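Local coordinates for protein caspase-1 subunit p19/18 (Spodoptera frugiperda, PDB 1M72) that acts as a cysteine endopeptidase of the caspase family and probably takes part in the protease cascade that executes apoptosis, at residues G33-F38 and F70-F75. Sequence-based numbering, arbitrary orientation.
Sequences GMAIIF and FKVTVF
F75 and F38 both set CG beside their own backbone N, with chi1 at -72° and -63°. They are paired across the parallel strands on one face, and the like torsions send both side chains the same way. F38 CD2 lies 3.8 Å from F75 CB, but little of one ring lies over the other. The F75 ring also reaches back to I36, whose CG2 meets the ring edge in its plane, 3.4 Å from F75 CD1. Further along this face, the end of K71, CE and NZ, lies alongside M34, with NZ 4.0 Å from M34 CG.

On the face of A35, I37, F70, V72 and V74 the contacts between the two strands are apolar. A35 CB sits 3.6 Å from F70 CD2, and I37 CD1 crosses to V72 CG1 at 3.8 Å. Five backbone hydrogen bonds join the strands. I37 N to T73 O is nearly straight, 2.8 Å.

This is the strand pair of a beta-alpha-beta unit in the caspase fold. Helix 54-67 links the strands and packs on I37, V72 and V74. Helix 80-92 packs on the face of M34, I36 and F38. Strand 70-76 is outermost in this chain's central sheet, while strand 31-39 pairs on its other side with strand 98-106.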
# COMPACT_ATOMS: atom_id res chain seq x y z
N GLY C 33 -19.53 -12.59 -3.24
CA GLY C 33 -19.38 -12.16 -1.86
C GLY C 33 -20.14 -10.86 -1.62
O GLY C 33 -20.75 -10.26 -2.51
N MET C 34 -20.12 -10.44 -0.36
CA MET C 34 -20.77 -9.21 0.07
C MET C 34 -19.92 -7.97 -0.22
O MET C 34 -18.68 -8.00 -0.12
CB MET C 34 -21.01 -9.28 1.57
CG MET C 34 -22.00 -10.36 1.98
SD MET C 34 -22.22 -10.51 3.75
CE MET C 34 -22.75 -8.78 4.21
N ALA C 35 -20.61 -6.89 -0.59
CA ALA C 35 -20.02 -5.58 -0.83
C ALA C 35 -20.85 -4.62 0.05
O ALA C 35 -22.03 -4.37 -0.21
CB ALA C 35 -20.14 -5.18 -2.29
N ILE C 36 -20.24 -4.10 1.11
CA ILE C 36 -20.96 -3.19 2.00
C ILE C 36 -20.53 -1.75 1.73
O ILE C 36 -19.35 -1.44 1.80
CB ILE C 36 -20.64 -3.40 3.49
CG1 ILE C 36 -20.77 -4.84 3.90
CG2 ILE C 36 -21.56 -2.54 4.32
CD1 ILE C 36 -20.36 -5.00 5.37
N ILE C 37 -21.48 -0.88 1.45
CA ILE C 37 -21.14 0.51 1.22
C ILE C 37 -21.70 1.41 2.34
O ILE C 37 -22.90 1.43 2.61
CB ILE C 37 -21.68 0.97 -0.16
CG1 ILE C 37 -21.05 0.11 -1.27
CG2 ILE C 37 -21.37 2.45 -0.37
CD1 ILE C 37 -21.66 0.30 -2.71
N PHE C 38 -20.83 2.10 3.05
CA PHE C 38 -21.32 3.02 4.07
C PHE C 38 -21.18 4.36 3.45
O PHE C 38 -20.09 4.91 3.35
CB PHE C 38 -20.49 2.94 5.35
CG PHE C 38 -20.56 1.62 6.01
CD1 PHE C 38 -19.63 0.63 5.70
CD2 PHE C 38 -21.58 1.34 6.93
CE1 PHE C 38 -19.69 -0.63 6.30
CE2 PHE C 38 -21.67 0.08 7.54
CZ PHE C 38 -20.71 -0.92 7.23
N PHE C 70 -21.24 -9.00 -6.91
CA PHE C 70 -21.38 -8.72 -5.48
C PHE C 70 -22.85 -8.59 -5.05
O PHE C 70 -23.68 -8.13 -5.81
CB PHE C 70 -20.65 -7.40 -5.11
CG PHE C 70 -19.16 -7.54 -5.03
CD1 PHE C 70 -18.35 -7.21 -6.13
CD2 PHE C 70 -18.55 -8.02 -3.87
CE1 PHE C 70 -16.94 -7.37 -6.08
CE2 PHE C 70 -17.14 -8.19 -3.80
CZ PHE C 70 -16.34 -7.86 -4.90
N LYS C 71 -23.16 -9.01 -3.83
CA LYS C 71 -24.50 -8.80 -3.30
C LYS C 71 -24.23 -7.46 -2.56
O LYS C 71 -23.60 -7.44 -1.50
CB LYS C 71 -24.91 -9.88 -2.29
CG LYS C 71 -26.39 -9.80 -1.86
CD LYS C 71 -26.66 -10.40 -0.43
CE LYS C 71 -25.80 -9.67 0.66
NZ LYS C 71 -25.96 -10.02 2.12
N VAL C 72 -24.71 -6.37 -3.12
CA VAL C 72 -24.47 -5.05 -2.55
C VAL C 72 -25.45 -4.56 -1.51
O VAL C 72 -26.67 -4.63 -1.71
CB VAL C 72 -24.44 -3.97 -3.67
CG1 VAL C 72 -24.17 -2.57 -3.06
CG2 VAL C 72 -23.37 -4.31 -4.69
N THR C 73 -24.93 -4.05 -0.39
CA THR C 73 -25.80 -3.44 0.62
C THR C 73 -25.25 -2.03 0.90
O THR C 73 -24.08 -1.86 1.29
CB THR C 73 -25.83 -4.23 1.93
OG1 THR C 73 -26.30 -5.55 1.68
CG2 THR C 73 -26.76 -3.57 2.90
N VAL C 74 -26.08 -1.01 0.68
CA VAL C 74 -25.70 0.38 0.94
C VAL C 74 -26.29 0.82 2.29
O VAL C 74 -27.49 0.74 2.47
CB VAL C 74 -26.28 1.31 -0.13
CG1 VAL C 74 -25.95 2.77 0.21
CG2 VAL C 74 -25.77 0.92 -1.49
N PHE C 75 -25.47 1.30 3.22
CA PHE C 75 -25.94 1.75 4.53
C PHE C 75 -25.82 3.25 4.56
O PHE C 75 -24.72 3.80 4.75
CB PHE C 75 -25.11 1.16 5.66
CG PHE C 75 -25.37 -0.27 5.87
CD1 PHE C 75 -24.49 -1.23 5.39
CD2 PHE C 75 -26.50 -0.67 6.56
CE1 PHE C 75 -24.73 -2.60 5.59
CE2 PHE C 75 -26.76 -2.02 6.77
CZ PHE C 75 -25.87 -3.00 6.28